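Local atomic coordinates of putative molybdenum cofactor biosynthesis protein (Corynebacterium diphtheriae, PDB entry 2G2C), a protein that probably takes part in molybdenum cofactor biosynthesis through a domain expected to bind molybdopterin, although its exact function has not been established. Residues V124-R129 and A133-N138; Q31-D36 and G144-T149. All coordinates share one frame; numbering follows the deposited sequence.

Contact 1 (V124-R129 and A133-N138)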
loop_
_atom_site.group_PDB
_atom_site.type_symbol
_atom_site.label_atom_id
_atom_site.label_comp_id
_atom_site.label_asym_id
_atom_site.label_seq_id
_atom_site.Cartn_x
_atom_site.Cartn_y
_atom_site.Cartn_z
ATOM N N VAL A 124 -6.008 4.185 -3.643
ATOM C CA VAL A 124 -5.383 4.927 -2.547
ATOM C C VAL A 124 -6.502 5.504 -1.721
ATOM O O VAL A 124 -7.447 6.061 -2.264
ATOM C CB VAL A 124 -4.503 6.120 -3.038
ATOM C CG1 VAL A 124 -3.870 6.863 -1.863
ATOM C CG2 VAL A 124 -3.403 5.589 -3.998
ATOM N N GLY A 125 -6.398 5.395 -0.402
ATOM C CA GLY A 125 -7.451 6.012 0.410
ATOM C C GLY A 125 -7.097 6.030 1.860
ATOM O O GLY A 125 -6.078 5.418 2.251
ATOM N N VAL A 126 -7.956 6.659 2.677
ATOM C CA VAL A 126 -7.703 6.641 4.138
ATOM C C VAL A 126 -8.833 5.928 4.862
ATOM O O VAL A 126 -9.944 5.843 4.338
ATOM C CB VAL A 126 -7.556 8.089 4.723
ATOM C CG1 VAL A 126 -6.328 8.790 4.172
ATOM C CG2 VAL A 126 -8.773 8.950 4.423
ATOM N N THR A 127 -8.531 5.416 6.068
ATOM C CA THR A 127 -9.499 4.584 6.792
ATOM C C THR A 127 -10.380 5.387 7.737
ATOM O O THR A 127 -11.260 4.835 8.384
ATOM C CB THR A 127 -8.825 3.494 7.625
ATOM O OG1 THR A 127 -8.016 4.152 8.608
ATOM C CG2 THR A 127 -8.011 2.539 6.715
ATOM N N GLY A 128 -10.169 6.689 7.778
ATOM C CA GLY A 128 -10.906 7.588 8.680
ATOM C C GLY A 128 -10.438 8.995 8.427
ATOM O O GLY A 128 -9.662 9.246 7.478
ATOM N N ARG A 129 -10.843 9.905 9.310
ATOM C CA ARG A 129 -10.528 11.311 9.106
ATOM C C ARG A 129 -9.780 12.009 10.232
ATOM O O ARG A 129 -9.616 13.227 10.221
ATOM C CB ARG A 129 -11.722 12.092 8.520
ATOM C CG ARG A 129 -12.216 11.505 7.175
ATOM C CD ARG A 129 -11.253 11.805 6.000
ATOM N NE ARG A 129 -11.348 13.233 5.637
ATOM C CZ ARG A 129 -12.302 13.764 4.857
ATOM N NH1 ARG A 129 -13.204 12.964 4.271
ATOM N NH2 ARG A 129 -12.344 15.091 4.656
ATOM N N ALA A 133 -6.472 7.520 11.845
ATOM C CA ALA A 133 -6.741 6.978 10.498
ATOM C C ALA A 133 -5.440 6.569 9.822
ATOM O O ALA A 133 -4.405 7.176 10.092
ATOM C CB ALA A 133 -7.481 8.007 9.644
ATOM N N ALA A 134 -5.518 5.550 8.964
ATOM C CA ALA A 134 -4.373 5.100 8.192
ATOM C C ALA A 134 -4.565 5.424 6.710
ATOM O O ALA A 134 -5.699 5.511 6.226
ATOM C CB ALA A 134 -4.179 3.614 8.360
ATOM N N LEU A 135 -3.449 5.611 6.017
ATOM C CA LEU A 135 -3.419 5.738 4.564
ATOM C C LEU A 135 -3.004 4.395 3.967
ATOM O O LEU A 135 -2.001 3.830 4.403
ATOM C CB LEU A 135 -2.362 6.761 4.191
ATOM C CG LEU A 135 -2.051 6.926 2.705
ATOM C CD1 LEU A 135 -3.261 7.525 1.929
ATOM C CD2 LEU A 135 -0.807 7.820 2.573
ATOM N N ILE A 136 -3.769 3.861 3.017
ATOM C CA ILE A 136 -3.441 2.602 2.370
ATOM C C ILE A 136 -3.220 2.912 0.900
ATOM O O ILE A 136 -4.028 3.655 0.285
ATOM C CB ILE A 136 -4.576 1.574 2.544
ATOM C CG1 ILE A 136 -4.927 1.400 4.026
ATOM C CG2 ILE A 136 -4.178 0.215 1.926
ATOM C CD1 ILE A 136 -6.024 0.421 4.254
ATOM N N VAL A 137 -2.136 2.354 0.341
ATOM C CA VAL A 137 -1.760 2.589 -1.066
ATOM C C VAL A 137 -1.505 1.235 -1.693
ATOM O O VAL A 137 -0.712 0.445 -1.162
ATOM C CB VAL A 137 -0.437 3.416 -1.137
ATOM C CG1 VAL A 137 0.148 3.453 -2.560
ATOM C CG2 VAL A 137 -0.654 4.824 -0.619
ATOM N N ASN A 138 -2.185 0.967 -2.815
ATOM C CA ASN A 138 -1.934 -0.258 -3.608
ATOM C C ASN A 138 -0.958 0.047 -4.734
ATOM O O ASN A 138 -1.292 0.830 -5.642
ATOM C CB ASN A 138 -3.214 -0.745 -4.307
ATOM C CG ASN A 138 -4.329 -1.148 -3.363
ATOM O OD1 ASN A 138 -5.477 -1.111 -3.784
ATOM N ND2 ASN A 138 -4.011 -1.597 -2.146
#
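Leu135 lays its CD1 methyl against Val124 across the strand pair, 3.9 Å from Val124 CG1. Leu135 CG lies anti to its backbone N, and a chi2 of 67° brings CD1 back over the neighbouring strand, where it also meets Val126 CG1. Val137 CG2 meets the same methyl of Val124, so these four side chains share one face of the sheet. Helix 157-165 packs on Leu135 and Val126 there.

Gly125 and Ile136 form the hydrogen-bonded pair: Gly125 N donates to Ile136 O at 3.0 Å, and Ile136 N returns a bond to Gly125 O at 2.9 Å.

Past the strand end, Thr127 binds Ala134 twice. Thr127 N donates to Ala134 O at 2.8 Å, while Ala134 N donates to Thr127 OG1 at 2.9 Å, nearly straight (178°). A chi1 of 63° sets OG1 between the backbone N and carbonyl carbon and turns Thr127 CG2 to Ile136 CD1, 3.8 Å away. The Thr127 hydroxyl thus takes over the acceptor role of a backbone carbonyl. Along its other edge, strand 135-139 pairs with strand 72-76 through backbone bonds of Leu135 with Ile73. The contact is an antiparallel beta hairpin within the mixed sheet of a probable molybdopterin-binding alpha/beta domain.

Contact 2 (Q31-D36 and G144-T149)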
loop_
_atom_site.group_PDB
_atom_site.type_symbol
_atom_site.label_atom_id
_atom_site.label_comp_id
_atom_site.label_asym_id
_atom_site.label_seq_id
_atom_site.Cartn_x
_atom_site.Cartn_y
_atom_site.Cartn_z
ATOM N N GLN A 31 11.826 -0.326 1.268
ATOM C CA GLN A 31 12.677 0.127 2.372
ATOM C C GLN A 31 13.644 1.230 1.917
ATOM O O GLN A 31 13.857 2.187 2.656
ATOM C CB GLN A 31 13.437 -1.041 2.980
ATOM C CG GLN A 31 12.520 -1.985 3.756
ATOM C CD GLN A 31 13.190 -3.248 4.249
ATOM O OE1 GLN A 31 13.139 -3.550 5.445
ATOM N NE2 GLN A 31 13.835 -3.989 3.339
ATOM N N ARG A 32 14.210 1.108 0.703
ATOM C CA ARG A 32 15.081 2.170 0.180
ATOM C C ARG A 32 14.320 3.483 -0.079
ATOM O O ARG A 32 14.815 4.594 0.215
ATOM C CB ARG A 32 15.799 1.698 -1.114
ATOM C CG ARG A 32 16.799 0.585 -0.881
ATOM C CD ARG A 32 17.415 0.036 -2.152
ATOM N NE ARG A 32 18.561 -0.781 -1.748
ATOM C CZ ARG A 32 18.693 -2.090 -1.916
ATOM N NH1 ARG A 32 17.800 -2.788 -2.621
ATOM N NH2 ARG A 32 19.785 -2.701 -1.430
ATOM N N LEU A 33 13.120 3.347 -0.635
ATOM C CA LEU A 33 12.307 4.525 -0.934
ATOM C C LEU A 33 11.877 5.231 0.349
ATOM O O LEU A 33 11.767 6.474 0.378
ATOM C CB LEU A 33 11.094 4.166 -1.814
ATOM C CG LEU A 33 11.495 3.532 -3.149
ATOM C CD1 LEU A 33 10.306 2.910 -3.836
ATOM C CD2 LEU A 33 12.172 4.563 -4.086
HETATM N N MSE A 34 11.657 4.440 1.401
HETATM C CA MSE A 34 11.254 5.003 2.703
HETATM C C MSE A 34 12.377 5.679 3.455
HETATM O O MSE A 34 12.132 6.598 4.242
HETATM C CB MSE A 34 10.646 3.924 3.599
HETATM C CG MSE A 34 9.332 3.424 3.125
HETATM SE SE MSE A 34 8.813 1.860 4.182
HETATM C CE MSE A 34 6.937 1.855 3.662
ATOM N N SER A 35 13.617 5.245 3.225
ATOM C CA SER A 35 14.756 5.734 4.008
ATOM C C SER A 35 15.230 7.087 3.476
ATOM O O SER A 35 15.455 7.227 2.284
ATOM C CB SER A 35 15.885 4.700 4.021
ATOM O OG SER A 35 16.383 4.467 2.710
ATOM N N ASP A 36 15.386 8.052 4.390
ATOM C CA ASP A 36 15.327 9.517 4.102
ATOM C C ASP A 36 15.578 10.039 2.700
ATOM O O ASP A 36 15.510 11.251 2.458
ATOM C CB ASP A 36 15.862 10.444 5.250
ATOM C CG ASP A 36 17.402 10.573 5.312
ATOM O OD1 ASP A 36 18.086 10.672 4.274
ATOM O OD2 ASP A 36 17.932 10.658 6.451
ATOM N N GLY A 144 9.211 -0.942 -11.316
ATOM C CA GLY A 144 8.911 0.328 -11.983
ATOM C C GLY A 144 7.575 0.899 -11.544
ATOM O O GLY A 144 7.453 2.107 -11.297
ATOM N N GLY A 145 6.574 0.032 -11.385
ATOM C CA GLY A 145 5.255 0.480 -10.932
ATOM C C GLY A 145 5.337 1.003 -9.495
ATOM O O GLY A 145 4.738 2.026 -9.181
ATOM N N ILE A 146 6.089 0.326 -8.626
ATOM C CA ILE A 146 6.283 0.800 -7.255
ATOM C C ILE A 146 6.955 2.174 -7.235
ATOM O O ILE A 146 6.590 3.035 -6.444
ATOM C CB ILE A 146 7.144 -0.224 -6.489
ATOM C CG1 ILE A 146 6.302 -1.470 -6.210
ATOM C CG2 ILE A 146 7.620 0.341 -5.168
ATOM C CD1 ILE A 146 7.125 -2.696 -5.830
ATOM N N THR A 147 7.995 2.368 -8.061
ATOM C CA THR A 147 8.697 3.667 -8.027
ATOM C C THR A 147 7.826 4.818 -8.543
ATOM O O THR A 147 7.923 5.954 -8.052
ATOM C CB THR A 147 10.045 3.635 -8.792
ATOM O OG1 THR A 147 9.819 3.421 -10.183
ATOM C CG2 THR A 147 10.941 2.530 -8.224
ATOM N N ASP A 148 6.972 4.535 -9.522
ATOM C CA ASP A 148 6.020 5.533 -10.024
ATOM C C ASP A 148 4.945 5.862 -8.967
ATOM O O ASP A 148 4.570 7.034 -8.776
ATOM C CB ASP A 148 5.367 5.064 -11.316
ATOM C CG ASP A 148 6.285 5.202 -12.524
ATOM O OD1 ASP A 148 7.278 5.971 -12.488
ATOM O OD2 ASP A 148 6.008 4.503 -13.521
ATOM N N THR A 149 4.470 4.835 -8.274
ATOM C CA THR A 149 3.498 5.087 -7.204
ATOM C C THR A 149 4.139 5.950 -6.131
ATOM O O THR A 149 3.566 6.943 -5.679
ATOM C CB THR A 149 3.005 3.747 -6.607
ATOM O OG1 THR A 149 2.208 3.096 -7.606
ATOM C CG2 THR A 149 2.220 3.968 -5.336
#
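Leu33 has the most surface buried here, and it meets two residues of helix 143-153: Ile146 and Thr147. The touching is done by one methyl, Leu33 CD1. It lies 3.9 Å from Ile146 CG2, and the two side chains approach at a slant. Thr147 CG2 is a looser neighbour, 4.4 Å from Leu33 CD1. The contact is small, burying 92 Å² in all, and it is purely apolar.

Leu33 sits in the last turn of helix 26-34. Its CB points toward the other helix. From there CG lies anti to the carbonyl carbon and beside the backbone N (chi1 -59°), and it carries CD1 to Ile146. Trp150, one turn further along helix 143-153, also touches Leu33.

Ile146 is the buried member of the three. Its CG2 is anti to the backbone N, with CG1 beside that N (chi1 -72°). This turns the short branch to Leu33. Ile146 also packs on Ala26, Leu29 and Leu30 of the same helix as Leu33, and on Ala139 of strand 135-139. It therefore lies between helix 26-34 and an inner strand of the sheet.

Thr147 divides its two branches. Its CG2 belongs to the apolar contact, while OG1 turns back to its own helix. Thr147 OG1 donates to Gly144 O at 2.9 Å, with the donor tilted 29° from the carbonyl plane, so the hydroxyl is held within its own helix. Asp148 N donates to Gly144 O at 3.0 Å, from the same face of that plane. Gly144 O is thus gripped by two donors within the helix.

The contact is helix-to-helix packing at the margin of the hydrophobic layer covering a sheet, as found in three-layer alpha/beta folds of the MoCF-biosynthesis family.

How the contacts relate
Contact 1 is mostly buried and joins neighbouring strands of the sheet. Contact 2 is only partly buried and joins two helices far apart in sequence. Three backbone hydrogen bonds and one to a threonine hydroxyl hold the first, with apolar packing on the strand faces. The two segments of the second share only methyl contacts, and the Thr147 hydroxyl bonds within its own helix. The two centres are 18 Å apart, yet the contacts touch: Val137 CG1 packs on Thr149 CG2 at 3.5 Å. Strand 135-139 runs on to helix 143-153, which covers part of the sheet. The second contact links that helix to helix 26-34, so strand pairing and helix packing meet along one chain segment.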